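Local atomic coordinates of diaminopimelate decarboxylase (Psychromonas ingrahamii, PDB entry 4XG1), a protein that probably decarboxylates meso-2,6-diaminopimelate to L-lysine with pyridoxal 5'-phosphate as cofactor, the last step of lysine biosynthesis, and works as a homodimer. Residues 43-48 and 254-259; 67-72 and 88-93; 193-198 and 231-236; 214-219 and 261-266; 243-248 and 279-284. One frame throughout, in Å; residues are numbered along the deposited sequence.

Contact 1: 43-48 and 254-259; sequences QAFDSA and AEYMTA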
# COMPACT_ATOMS: atom_id res chain seq x y z
N GLN B 43 -23.47 11.37 -12.53
CA GLN B 43 -24.68 11.68 -13.29
C GLN B 43 -24.65 11.10 -14.70
O GLN B 43 -25.63 10.52 -15.13
CB GLN B 43 -24.94 13.19 -13.34
CG GLN B 43 -25.91 13.61 -12.25
CD GLN B 43 -25.61 14.97 -11.69
OE1 GLN B 43 -24.76 15.71 -12.23
NE2 GLN B 43 -26.35 15.35 -10.65
N ALA B 44 -23.52 11.25 -15.38
CA ALA B 44 -23.32 10.62 -16.69
C ALA B 44 -23.78 9.18 -16.65
O ALA B 44 -24.51 8.77 -17.54
CB ALA B 44 -21.89 10.68 -17.12
N PHE B 45 -23.46 8.45 -15.58
CA PHE B 45 -23.94 7.09 -15.42
C PHE B 45 -25.44 7.00 -15.11
O PHE B 45 -26.16 6.15 -15.64
CB PHE B 45 -23.22 6.39 -14.24
CG PHE B 45 -21.96 5.65 -14.62
CD1 PHE B 45 -22.04 4.41 -15.18
CD2 PHE B 45 -20.70 6.19 -14.37
CE1 PHE B 45 -20.91 3.72 -15.53
CE2 PHE B 45 -19.56 5.52 -14.74
CZ PHE B 45 -19.67 4.26 -15.32
N ASP B 46 -25.90 7.82 -14.18
CA ASP B 46 -27.26 7.74 -13.69
C ASP B 46 -28.27 8.13 -14.76
O ASP B 46 -29.23 7.40 -15.03
CB ASP B 46 -27.43 8.64 -12.50
CG ASP B 46 -28.77 8.48 -11.83
OD1 ASP B 46 -29.07 7.34 -11.38
OD2 ASP B 46 -29.48 9.51 -11.74
N SER B 47 -28.04 9.27 -15.40
CA SER B 47 -28.93 9.75 -16.45
C SER B 47 -29.03 8.69 -17.53
O SER B 47 -30.14 8.22 -17.84
CB SER B 47 -28.40 11.05 -17.06
OG SER B 47 -28.46 12.08 -16.11
N ALA B 48 -27.88 8.30 -18.07
CA ALA B 48 -27.83 7.37 -19.18
C ALA B 48 -28.65 6.12 -18.92
O ALA B 48 -29.15 5.52 -19.86
CB ALA B 48 -26.41 7.03 -19.51
N ALA B 254 -21.97 7.06 -20.63
CA ALA B 254 -23.20 7.15 -21.44
C ALA B 254 -23.30 6.02 -22.47
O ALA B 254 -24.26 5.27 -22.47
CB ALA B 254 -23.26 8.50 -22.15
N GLU B 255 -22.28 5.90 -23.32
CA GLU B 255 -22.22 4.85 -24.37
C GLU B 255 -22.28 3.42 -23.83
O GLU B 255 -22.99 2.55 -24.36
CB GLU B 255 -20.93 4.99 -25.15
CG GLU B 255 -20.71 6.39 -25.71
CD GLU B 255 -19.26 6.73 -26.00
OE1 GLU B 255 -18.38 5.85 -25.84
OE2 GLU B 255 -18.99 7.89 -26.40
N TYR B 256 -21.51 3.19 -22.77
CA TYR B 256 -21.50 1.91 -22.09
C TYR B 256 -22.87 1.56 -21.59
O TYR B 256 -23.30 0.40 -21.73
CB TYR B 256 -20.50 1.99 -20.91
CG TYR B 256 -20.74 1.11 -19.68
CD1 TYR B 256 -20.28 -0.18 -19.63
CD2 TYR B 256 -21.37 1.60 -18.55
CE1 TYR B 256 -20.43 -0.98 -18.48
CE2 TYR B 256 -21.54 0.80 -17.42
CZ TYR B 256 -21.05 -0.48 -17.38
OH TYR B 256 -21.20 -1.28 -16.25
N MET B 257 -23.54 2.53 -20.98
CA MET B 257 -24.87 2.27 -20.42
C MET B 257 -25.94 2.00 -21.51
O MET B 257 -26.67 1.02 -21.44
CB MET B 257 -25.30 3.46 -19.60
CG MET B 257 -26.53 3.21 -18.80
SD MET B 257 -26.37 2.07 -17.44
CE MET B 257 -25.08 2.95 -16.52
N THR B 258 -25.99 2.85 -22.53
CA THR B 258 -26.94 2.70 -23.63
C THR B 258 -26.86 1.32 -24.27
O THR B 258 -27.89 0.65 -24.43
CB THR B 258 -26.69 3.75 -24.75
OG1 THR B 258 -26.46 5.04 -24.18
CG2 THR B 258 -27.87 3.84 -25.62
N ALA B 259 -25.64 0.87 -24.58
CA ALA B 259 -25.49 -0.50 -25.07
C ALA B 259 -26.13 -1.51 -24.11
O ALA B 259 -26.86 -2.45 -24.53
CB ALA B 259 -24.03 -0.81 -25.29
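Phe-45 meets Tyr-256 and Met-257 with the rim of its ring. Its CE1 comes to 3.5 Å from Tyr-256 CE2, which lies near the plane of the phenylalanine ring, while the two ring planes stand 78° apart and their centroids are 5.8 Å from each other. The rings meet obliquely, Phe-45 CE1 against the CD2-CE2 side of Tyr-256, and both head inward from their helices. Along the same rim sits the methyl of Met-257, whose CE is 3.6 Å from Phe-45 CD1. Met-257 starts with CG anti to its backbone N (chi1 -170°) and then bends at both chi2 and chi3; the folded chain brings CE to the phenylalanine and crosses it at about a right angle. A flexible, unbranched thioether suits this place, since it can shape itself to a ring and a backbone together: CG also lies 3.6 Å from Ala-48 C. One turn on from Phe-45, Ala-48 points at the other helix, its CB 3.7 Å from both Met-257 CB and Ala-254 CA. Two alanines there let the backbones draw near, Ala-48 CA and Ala-254 CA being 5.2 Å apart. No hydrogen bond crosses the contact. The segments' axes approach to 8.7 Å and run nearly parallel, 25° apart, as neighbouring outer helices of a TIM barrel do. Beneath them lie barrel strands 54-59 and 270-273: Phe-45 rests on Ile-56 of the first and on Pro-275 in the loop after the second, Tyr-256 and Met-257 on Phe-273, and Phe-211 of helix 209-227 meets Tyr-256 edge-to-face.

Contact 2: 67-72 and 88-93; sequences AVLNLM and MRVIQA. With SCN (thiocyanate ion), chain E.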
# COMPACT_ATOMS: atom_id res chain seq x y z
N ALA B 67 -16.24 13.02 2.52
CA ALA B 67 -16.82 14.08 1.77
C ALA B 67 -17.21 13.55 0.42
O ALA B 67 -18.25 13.90 -0.09
CB ALA B 67 -15.86 15.25 1.60
N VAL B 68 -16.36 12.72 -0.16
CA VAL B 68 -16.63 12.14 -1.45
C VAL B 68 -17.86 11.27 -1.37
O VAL B 68 -18.71 11.30 -2.24
CB VAL B 68 -15.44 11.32 -1.93
CG1 VAL B 68 -15.79 10.49 -3.17
CG2 VAL B 68 -14.30 12.26 -2.27
N LEU B 69 -17.95 10.47 -0.35
CA LEU B 69 -19.05 9.57 -0.22
C LEU B 69 -20.30 10.39 -0.07
O LEU B 69 -21.37 10.03 -0.56
CB LEU B 69 -18.89 8.66 1.00
CG LEU B 69 -17.78 7.63 0.84
CD1 LEU B 69 -17.76 6.66 2.02
CD2 LEU B 69 -17.89 6.88 -0.48
N ASN B 70 -20.16 11.48 0.66
CA ASN B 70 -21.29 12.32 0.98
C ASN B 70 -21.84 12.96 -0.26
O ASN B 70 -23.04 13.04 -0.42
CB ASN B 70 -20.88 13.39 1.98
CG ASN B 70 -22.02 14.34 2.31
OD1 ASN B 70 -22.04 15.45 1.83
ND2 ASN B 70 -22.99 13.86 3.11
N LEU B 71 -20.97 13.37 -1.17
CA LEU B 71 -21.45 13.88 -2.44
C LEU B 71 -22.36 12.86 -3.13
O LEU B 71 -23.43 13.23 -3.61
CB LEU B 71 -20.30 14.21 -3.37
CG LEU B 71 -19.42 15.38 -2.98
CD1 LEU B 71 -18.40 15.63 -4.10
CD2 LEU B 71 -20.24 16.63 -2.73
N MET B 72 -21.94 11.61 -3.16
CA MET B 72 -22.76 10.60 -3.77
C MET B 72 -24.08 10.48 -3.00
O MET B 72 -25.14 10.34 -3.62
CB MET B 72 -22.12 9.22 -3.75
CG MET B 72 -20.73 9.10 -4.29
SD MET B 72 -20.49 9.61 -5.98
CE MET B 72 -18.72 9.57 -5.92
N MET B 88 -19.22 1.42 7.63
CA MET B 88 -19.26 2.54 8.61
C MET B 88 -18.92 3.86 7.96
O MET B 88 -19.48 4.88 8.33
CB MET B 88 -18.33 2.26 9.79
CG MET B 88 -18.75 1.01 10.61
SD MET B 88 -20.51 1.06 11.04
CE MET B 88 -20.98 -0.66 10.87
N ARG B 89 -18.03 3.85 7.00
CA ARG B 89 -17.71 5.07 6.28
C ARG B 89 -18.96 5.59 5.58
O ARG B 89 -19.29 6.76 5.67
CB ARG B 89 -16.62 4.84 5.22
CG ARG B 89 -15.20 4.93 5.75
CD ARG B 89 -14.16 4.71 4.66
NE ARG B 89 -12.83 5.06 5.10
CZ ARG B 89 -12.38 6.30 5.25
NH1 ARG B 89 -13.14 7.37 4.93
NH2 ARG B 89 -11.16 6.53 5.71
N VAL B 90 -19.66 4.71 4.89
CA VAL B 90 -20.85 5.12 4.17
C VAL B 90 -21.97 5.64 5.09
O VAL B 90 -22.61 6.63 4.79
CB VAL B 90 -21.39 3.97 3.33
CG1 VAL B 90 -22.83 4.26 2.89
CG2 VAL B 90 -20.51 3.78 2.11
N ILE B 91 -22.20 4.97 6.20
CA ILE B 91 -23.17 5.46 7.15
C ILE B 91 -22.75 6.79 7.71
O ILE B 91 -23.55 7.73 7.77
CB ILE B 91 -23.35 4.49 8.31
CG1 ILE B 91 -24.10 3.24 7.81
CG2 ILE B 91 -24.14 5.15 9.43
CD1 ILE B 91 -24.00 2.05 8.74
N GLN B 92 -21.48 6.88 8.08
CA GLN B 92 -20.95 8.12 8.60
C GLN B 92 -21.24 9.26 7.63
O GLN B 92 -21.57 10.34 8.05
CB GLN B 92 -19.44 7.98 8.86
CG GLN B 92 -18.91 9.07 9.75
CD GLN B 92 -19.50 9.06 11.13
OE1 GLN B 92 -19.97 10.10 11.60
NE2 GLN B 92 -19.51 7.91 11.78
N ALA B 93 -21.03 9.03 6.34
CA ALA B 93 -21.19 10.07 5.33
C ALA B 93 -22.64 10.36 4.98
O ALA B 93 -22.91 11.21 4.15
CB ALA B 93 -20.42 9.70 4.08
S SCN E . -9.35 3.96 2.92
C SCN E . -9.56 3.75 4.40
N SCN E . -9.73 3.57 5.53
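Leu-69 and Ala-93 make the closest apolar touch, CB to CB at 3.6 Å; the small alanine, just past the end of its helix, lets the two backbones come together. The leucine then extends CD1 toward the other helix, where it lies 3.9 Å from Arg-89 CB and 4.0 Å from Val-90 CG2; with CB on Ala-93 and CD1 on these two, it covers the last turn of helix 84-92. The hydrogen bonding across the contact is a single strong link. Asn-70 ND2 donates to Ala-93 O over 2.8 Å, almost straight at 177°, with the acceptor in the amide plane. CG stands anti to the backbone N (chi1 178°), which swings the amide to the carbonyl at the helix end. Were Asn-70 an alanine, the buried Ala-93 carbonyl would probably lose this donor, and the turn after the helix would be less firmly tied. Charge enters at Arg-89, extended from CG to NE, whose main partner is Glu-416 of the second subunit, in a salt bridge through NH1. A thiocyanate, probably from the crystallisation liquor, lies at the guanidinium edge and takes weak hydrogen bonds from NE and NH2, the latter at 3.3 Å from its N. Helices 66-74 and 84-92 are consecutive outer helices of the TIM barrel, flanking strand 78-81: Leu-69 and Val-90 both press on its Phe-79, and the second subunit of the homodimer packs against Asn-70 and Arg-89.

Contact 3: 193-198 and 231-236; sequences EIKGVD and TISHLD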
# COMPACT_ATOMS: atom_id res chain seq x y z
N GLU B 193 -32.24 -15.21 1.33
CA GLU B 193 -33.28 -14.88 0.43
C GLU B 193 -32.67 -14.38 -0.86
O GLU B 193 -32.16 -13.26 -0.95
CB GLU B 193 -34.21 -13.83 1.03
CG GLU B 193 -35.38 -13.48 0.12
CD GLU B 193 -36.28 -12.38 0.67
OE1 GLU B 193 -36.24 -12.12 1.90
OE2 GLU B 193 -37.04 -11.81 -0.12
N ILE B 194 -32.82 -15.18 -1.90
CA ILE B 194 -32.26 -14.85 -3.19
C ILE B 194 -32.91 -13.60 -3.77
O ILE B 194 -34.11 -13.58 -4.03
CB ILE B 194 -32.43 -16.03 -4.14
CG1 ILE B 194 -31.61 -17.23 -3.62
CG2 ILE B 194 -31.99 -15.65 -5.54
CD1 ILE B 194 -32.01 -18.59 -4.17
N LYS B 195 -32.10 -12.57 -4.01
CA LYS B 195 -32.60 -11.35 -4.63
C LYS B 195 -32.04 -11.07 -5.98
O LYS B 195 -32.68 -10.35 -6.78
CB LYS B 195 -32.31 -10.13 -3.75
CG LYS B 195 -32.83 -10.28 -2.33
CD LYS B 195 -34.36 -10.31 -2.28
CE LYS B 195 -34.92 -8.91 -2.21
NZ LYS B 195 -36.41 -8.97 -2.22
N GLY B 196 -30.85 -11.59 -6.27
CA GLY B 196 -30.17 -11.14 -7.48
C GLY B 196 -29.11 -12.03 -8.05
O GLY B 196 -28.80 -13.10 -7.54
N VAL B 197 -28.58 -11.55 -9.17
CA VAL B 197 -27.40 -12.12 -9.79
C VAL B 197 -26.35 -11.03 -9.93
O VAL B 197 -26.65 -9.89 -10.34
CB VAL B 197 -27.76 -12.72 -11.16
CG1 VAL B 197 -26.52 -12.94 -12.03
CG2 VAL B 197 -28.47 -14.04 -10.93
N ASP B 198 -25.11 -11.39 -9.66
CA ASP B 198 -24.01 -10.43 -9.66
C ASP B 198 -22.79 -10.90 -10.46
O ASP B 198 -22.53 -12.10 -10.57
CB ASP B 198 -23.60 -10.19 -8.19
CG ASP B 198 -22.30 -9.42 -8.06
OD1 ASP B 198 -22.26 -8.22 -8.44
OD2 ASP B 198 -21.34 -10.05 -7.57
N THR B 231 -36.66 -16.73 -8.46
CA THR B 231 -36.99 -15.41 -8.95
C THR B 231 -35.87 -14.47 -8.72
O THR B 231 -35.25 -14.52 -7.70
CB THR B 231 -38.17 -14.89 -8.14
OG1 THR B 231 -39.29 -15.75 -8.33
CG2 THR B 231 -38.51 -13.50 -8.60
N ILE B 232 -35.64 -13.58 -9.67
CA ILE B 232 -34.49 -12.70 -9.60
C ILE B 232 -34.85 -11.24 -9.74
O ILE B 232 -35.21 -10.79 -10.77
CB ILE B 232 -33.42 -13.11 -10.64
CG1 ILE B 232 -32.82 -14.44 -10.28
CG2 ILE B 232 -32.32 -12.08 -10.75
CD1 ILE B 232 -32.20 -14.44 -8.94
N SER B 233 -34.70 -10.49 -8.67
CA SER B 233 -35.22 -9.10 -8.61
C SER B 233 -34.27 -8.08 -9.25
O SER B 233 -34.72 -7.03 -9.77
CB SER B 233 -35.48 -8.68 -7.17
OG SER B 233 -35.96 -9.79 -6.42
N HIS B 234 -32.96 -8.37 -9.19
CA HIS B 234 -31.95 -7.47 -9.80
C HIS B 234 -30.73 -8.21 -10.35
O HIS B 234 -30.41 -9.34 -9.95
CB HIS B 234 -31.49 -6.39 -8.81
CG HIS B 234 -30.75 -6.92 -7.63
ND1 HIS B 234 -29.40 -7.22 -7.67
CD2 HIS B 234 -31.16 -7.22 -6.37
CE1 HIS B 234 -29.02 -7.71 -6.50
NE2 HIS B 234 -30.07 -7.71 -5.69
N LEU B 235 -30.08 -7.53 -11.28
CA LEU B 235 -28.85 -7.99 -11.90
C LEU B 235 -27.78 -6.94 -11.72
O LEU B 235 -27.93 -5.79 -12.19
CB LEU B 235 -29.06 -8.20 -13.39
CG LEU B 235 -27.81 -8.59 -14.18
CD1 LEU B 235 -27.35 -9.99 -13.81
CD2 LEU B 235 -28.12 -8.49 -15.66
N ASP B 236 -26.70 -7.33 -11.04
CA ASP B 236 -25.59 -6.43 -10.73
C ASP B 236 -24.42 -6.71 -11.69
O ASP B 236 -23.84 -7.79 -11.69
CB ASP B 236 -25.19 -6.66 -9.26
CG ASP B 236 -24.13 -5.66 -8.76
OD1 ASP B 236 -23.26 -5.20 -9.53
OD2 ASP B 236 -24.11 -5.42 -7.55
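Strands 192-198 and 234-236, joined through helix 209-227, form one beta-alpha-beta unit of the TIM barrel, and this contact is their parallel pairing. Lys-195 O is the busiest acceptor, shared by two N-H groups: His-234 N at 3.1 Å and Ser-233 N at 2.8 Å. The ladder continues from Val-197 N to His-234 O at 3.0 Å and from Asp-236 N to Val-197 O at 2.7 Å. Gly-196 lies under the imidazole of His-234, its CA 3.9 Å from the ring centroid in a CH-pi contact over the face. CG of the histidine sits between the backbone N and the carbonyl carbon (chi1 66°), which lays the ring over the neighbouring strand; a side chain on Gly-196 would collide with it. Replacing His-234 by an alanine would probably cost Gly-196 its CH-pi partner and open a gap above that face of the sheet. On the other face Val-197 CG1 and Leu-235 CD1 lie side by side, 3.5 Å apart, as suits the layer beneath a helix. Back on the His-234 face, Asp-198 and Asp-236 point the same way, their carboxylate planes 76° apart. Asp-198 OD1 and Asp-236 OD1, 3.4 Å apart, are like-charged acceptors without a hydrogen bond between them, a closeness likely to be unfavourable unless compensated; Gly-238 N binds Asp-236 OD1, and Asn-124 ND2 weakly binds its OD2. In the barrel, strand 145-152 continues the sheet beyond 192-198 and strand 270-273 beyond 234-236, while Leu-215 and Leu-218 of helix 209-227 cover Leu-235, and Tyr-183 of helix 179-188 packs on Val-197.

Contact 4: 214-219 and 261-266; sequences ALDKLL and INRMAG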
# COMPACT_ATOMS: atom_id res chain seq x y z
N ALA B 214 -20.98 -10.62 -21.15
CA ALA B 214 -21.29 -11.04 -19.78
C ALA B 214 -22.78 -10.93 -19.46
O ALA B 214 -23.38 -11.84 -18.87
CB ALA B 214 -20.50 -10.19 -18.80
N LEU B 215 -23.37 -9.81 -19.85
CA LEU B 215 -24.79 -9.64 -19.69
C LEU B 215 -25.61 -10.78 -20.33
O LEU B 215 -26.38 -11.50 -19.63
CB LEU B 215 -25.21 -8.29 -20.28
CG LEU B 215 -26.69 -7.98 -20.34
CD1 LEU B 215 -27.32 -8.24 -18.99
CD2 LEU B 215 -26.88 -6.56 -20.77
N ASP B 216 -25.42 -10.97 -21.63
CA ASP B 216 -26.07 -12.08 -22.36
C ASP B 216 -26.08 -13.36 -21.55
O ASP B 216 -27.14 -13.95 -21.34
CB ASP B 216 -25.38 -12.31 -23.71
CG ASP B 216 -25.64 -11.16 -24.71
OD1 ASP B 216 -26.51 -10.30 -24.42
OD2 ASP B 216 -24.97 -11.10 -25.78
N LYS B 217 -24.94 -13.81 -21.07
CA LYS B 217 -24.86 -15.12 -20.42
C LYS B 217 -25.51 -15.13 -19.10
O LYS B 217 -25.91 -16.19 -18.61
CB LYS B 217 -23.43 -15.55 -20.25
CG LYS B 217 -22.68 -15.23 -21.54
CD LYS B 217 -22.32 -16.50 -22.25
CE LYS B 217 -21.27 -16.14 -23.26
NZ LYS B 217 -20.77 -17.35 -23.93
N LEU B 218 -25.58 -13.97 -18.47
CA LEU B 218 -26.27 -13.87 -17.20
C LEU B 218 -27.81 -13.82 -17.37
O LEU B 218 -28.53 -14.38 -16.54
CB LEU B 218 -25.78 -12.65 -16.39
CG LEU B 218 -24.31 -12.66 -15.98
CD1 LEU B 218 -23.90 -11.32 -15.38
CD2 LEU B 218 -23.96 -13.78 -15.02
N LEU B 219 -28.28 -13.21 -18.46
CA LEU B 219 -29.72 -13.24 -18.79
C LEU B 219 -30.18 -14.65 -19.07
O LEU B 219 -31.15 -15.12 -18.48
CB LEU B 219 -30.03 -12.36 -19.97
CG LEU B 219 -29.77 -10.87 -19.71
CD1 LEU B 219 -30.02 -10.03 -20.95
CD2 LEU B 219 -30.64 -10.37 -18.57
N ILE B 261 -28.47 -0.99 -21.94
CA ILE B 261 -29.91 -0.75 -21.84
C ILE B 261 -30.61 -1.27 -23.08
O ILE B 261 -31.56 -2.05 -22.96
CB ILE B 261 -30.20 0.74 -21.69
CG1 ILE B 261 -29.47 1.22 -20.44
CG2 ILE B 261 -31.71 1.02 -21.70
CD1 ILE B 261 -30.35 1.43 -19.25
N ASN B 262 -30.09 -0.89 -24.25
CA ASN B 262 -30.55 -1.43 -25.53
C ASN B 262 -30.66 -2.96 -25.39
O ASN B 262 -31.75 -3.53 -25.61
CB ASN B 262 -29.64 -1.05 -26.71
CG ASN B 262 -29.62 0.46 -26.99
OD1 ASN B 262 -30.49 1.20 -26.53
ND2 ASN B 262 -28.63 0.92 -27.75
N ARG B 263 -29.59 -3.61 -24.93
CA ARG B 263 -29.66 -5.11 -24.72
C ARG B 263 -30.75 -5.60 -23.78
O ARG B 263 -31.10 -6.79 -23.75
CB ARG B 263 -28.32 -5.73 -24.23
CG ARG B 263 -27.45 -6.39 -25.28
CD ARG B 263 -28.16 -7.44 -26.15
NE ARG B 263 -28.50 -8.68 -25.46
CZ ARG B 263 -29.70 -9.26 -25.33
NH1 ARG B 263 -30.80 -8.73 -25.86
NH2 ARG B 263 -29.82 -10.41 -24.66
N MET B 264 -31.27 -4.70 -22.95
CA MET B 264 -32.37 -5.01 -22.01
C MET B 264 -33.73 -4.95 -22.70
O MET B 264 -34.76 -5.23 -22.07
CB MET B 264 -32.42 -4.01 -20.86
CG MET B 264 -31.32 -4.17 -19.85
SD MET B 264 -30.97 -5.89 -19.38
CE MET B 264 -32.07 -6.27 -18.03
N ALA B 265 -33.71 -4.52 -23.96
CA ALA B 265 -34.69 -4.95 -24.95
C ALA B 265 -36.10 -4.65 -24.47
O ALA B 265 -36.52 -3.50 -24.53
CB ALA B 265 -34.51 -6.45 -25.26
N GLY B 266 -36.80 -5.67 -23.96
CA GLY B 266 -38.07 -5.48 -23.26
C GLY B 266 -38.08 -6.32 -22.00
O GLY B 266 -38.78 -7.32 -21.93
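Asp-216 OD1 is gripped twice by the guanidinium of Arg-263. The NE bond is short and nearly straight, 2.8 Å from NE to OD1 with an angle of 169° at the hydrogen, and it arrives on the syn side of the carboxylate; NH2 adds a weak second bond to OD1 at 3.3 Å. The oxygen lies at the guanidinium edge, in its plane. The planes of the two flat groups are turned 56° apart, and both N-H groups go to OD1, so the pairing is not bidentate on the carboxylate side. Arginine suits the site because its long chain, bent at chi2 and chi3, can curl back to an acid on the preceding helix. The elements joined are two successive outer helices of the TIM barrel, 209-227 and 253-262, the latter running out into a type I turn from Asn-262 to Ala-265, where Ala-265 takes positive phi. Beside the salt bridge the leucines pack on the arginine. Leu-215 CD2 lies 3.8 Å from Arg-263 CB, and Leu-219 CD1 is in plain van der Waals contact with Arg-263 NH2 at 3.7 Å, the two side chains sliding past each other in opposite directions. Met-264 fills in more loosely, its SD 4.4 Å from Leu-215 CD1 and its CE equally far from Leu-219 CD2.

Contact 5: 243-248 and 279-284; sequences VPYDDE and IMANAG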
# COMPACT_ATOMS: atom_id res chain seq x y z
N VAL B 243 -10.78 4.10 -18.02
CA VAL B 243 -10.67 5.52 -18.25
C VAL B 243 -9.41 5.81 -19.05
O VAL B 243 -8.52 4.96 -19.12
CB VAL B 243 -10.61 6.35 -16.95
CG1 VAL B 243 -11.87 6.16 -16.13
CG2 VAL B 243 -9.38 6.02 -16.11
N PRO B 244 -9.33 7.02 -19.62
CA PRO B 244 -8.09 7.47 -20.28
C PRO B 244 -7.03 7.95 -19.31
O PRO B 244 -7.24 8.96 -18.62
CB PRO B 244 -8.57 8.64 -21.17
CG PRO B 244 -9.79 9.17 -20.49
CD PRO B 244 -10.46 7.95 -19.87
N TYR B 245 -5.94 7.19 -19.22
CA TYR B 245 -4.77 7.56 -18.42
C TYR B 245 -3.71 8.21 -19.32
O TYR B 245 -3.17 9.27 -18.98
CB TYR B 245 -4.16 6.31 -17.72
CG TYR B 245 -4.92 5.86 -16.49
CD1 TYR B 245 -4.83 6.58 -15.29
CD2 TYR B 245 -5.75 4.74 -16.52
CE1 TYR B 245 -5.55 6.18 -14.17
CE2 TYR B 245 -6.47 4.34 -15.40
CZ TYR B 245 -6.35 5.07 -14.23
OH TYR B 245 -7.02 4.68 -13.11
N ASP B 246 -3.38 7.52 -20.41
CA ASP B 246 -2.39 7.92 -21.41
C ASP B 246 -3.14 8.17 -22.74
O ASP B 246 -3.66 9.26 -22.97
CB ASP B 246 -1.33 6.81 -21.54
CG ASP B 246 -0.15 7.19 -22.47
OD1 ASP B 246 -0.16 8.29 -23.08
OD2 ASP B 246 0.82 6.40 -22.56
N ASP B 247 -3.27 7.11 -23.55
CA ASP B 247 -3.76 7.18 -24.93
C ASP B 247 -5.02 6.31 -25.16
O ASP B 247 -5.50 6.20 -26.29
CB ASP B 247 -2.64 6.75 -25.89
CG ASP B 247 -2.15 5.31 -25.65
OD1 ASP B 247 -2.51 4.72 -24.61
OD2 ASP B 247 -1.38 4.78 -26.49
N GLU B 248 -5.58 5.76 -24.10
CA GLU B 248 -6.70 4.84 -24.22
C GLU B 248 -7.98 5.60 -24.60
O GLU B 248 -8.12 6.78 -24.28
CB GLU B 248 -6.94 4.08 -22.89
CG GLU B 248 -5.78 3.25 -22.39
CD GLU B 248 -4.83 3.97 -21.40
OE1 GLU B 248 -4.87 5.21 -21.26
OE2 GLU B 248 -4.01 3.28 -20.77
N ILE B 279 -15.88 6.89 -12.26
CA ILE B 279 -16.33 8.09 -11.56
C ILE B 279 -15.20 8.93 -11.01
O ILE B 279 -15.22 10.14 -11.15
CB ILE B 279 -17.33 7.74 -10.46
CG1 ILE B 279 -18.61 7.22 -11.11
CG2 ILE B 279 -17.64 8.97 -9.60
CD1 ILE B 279 -19.59 6.66 -10.12
N MET B 280 -14.21 8.33 -10.40
CA MET B 280 -13.23 9.13 -9.60
C MET B 280 -11.88 9.37 -10.22
O MET B 280 -11.23 10.34 -9.85
CB MET B 280 -13.01 8.45 -8.25
CG MET B 280 -14.21 8.49 -7.34
SD MET B 280 -14.71 10.14 -6.86
CE MET B 280 -13.17 10.94 -6.42
N ALA B 281 -11.44 8.53 -11.14
CA ALA B 281 -10.04 8.59 -11.58
C ALA B 281 -9.60 9.99 -11.93
O ALA B 281 -8.69 10.55 -11.33
CB ALA B 281 -9.79 7.66 -12.71
N ASN B 282 -10.30 10.59 -12.87
CA ASN B 282 -9.91 11.92 -13.36
C ASN B 282 -10.61 13.05 -12.62
O ASN B 282 -10.43 14.21 -12.98
CB ASN B 282 -10.13 11.99 -14.85
CG ASN B 282 -9.09 11.19 -15.62
OD1 ASN B 282 -7.89 11.34 -15.38
ND2 ASN B 282 -9.54 10.33 -16.53
N ALA B 283 -11.35 12.72 -11.57
CA ALA B 283 -11.86 13.73 -10.62
C ALA B 283 -10.83 14.16 -9.56
O ALA B 283 -11.18 14.99 -8.72
CB ALA B 283 -13.11 13.24 -9.91
N GLY B 284 -9.59 13.66 -9.63
CA GLY B 284 -8.56 14.07 -8.70
C GLY B 284 -7.16 14.09 -9.26
O GLY B 284 -6.84 13.38 -10.19
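Asn-282, Ala-281 and Val-243 carry most of this contact, between the loop that follows strand 234-236 and the residues 279-284 that follow on helix 277-280. Asn-282 reaches over with its amide nitrogen: ND2 gives a weak but fairly straight hydrogen bond to Pro-244 O, 3.4 Å long with an angle of 165°. With CG anti to its own carbonyl carbon (chi1 -73°), the amide is directed at the loop, and ND2 also lies 4.1 Å from both Pro-244 CG and Val-243 CB. An asparagine suits this spot because its two ends serve different partners, OD1 being hydrogen-bonded to the hydroxyl of Ser-372. Ala-281 presents only a methyl, yet that methyl faces two loop residues at once. Val-243 CG2 approaches Ala-281 CB at 3.8 Å, and the hydroxyl oxygen of Tyr-245 stands 4.1 Å from the same carbon. The small residue thus lets the loop settle against it, while Val-243, beta-branched and buried, points toward it. Farther along, the loop is braced by itself: Glu-248 OE1 accepts from Tyr-245 N at 3.0 Å and from Asp-246 N at 2.9 Å, the latter on its syn lone pair. Tyr-245 OH has its main partner in Arg-277, a predicted substrate-binding residue, and its side chain comes within about 5 Å (nearest atoms) of the bound lysine-pyridoxal phosphate adduct. One weak polar link and one methyl-to-methyl contact make a light seam, so the placing of Tyr-245 beside the substrate site probably depends as much on Arg-277 and the Glu-248 bonds as on this packing.

In the fold
All five contacts belong to the TIM-barrel domain, at different depths. Contact 3 is the wall of the barrel itself, buried and held by backbone hydrogen bonds. Contacts 1 and 4 share helix 253-262 on the outer layer, the first apolar and partly buried, the second sealed by a salt bridge near the surface; the helix of contact 4 covers the strands of contact 3. Contact 2, buried against the second subunit, combines packing with a side-chain amide hydrogen bond. Contact 5 has one segment with no regular structure at all and lies nearest the substrate site. Ile-279 and Met-280 connect it to contact 2 through Met-72 and Val-68, and Ile-279 touches Phe-45 of contact 1.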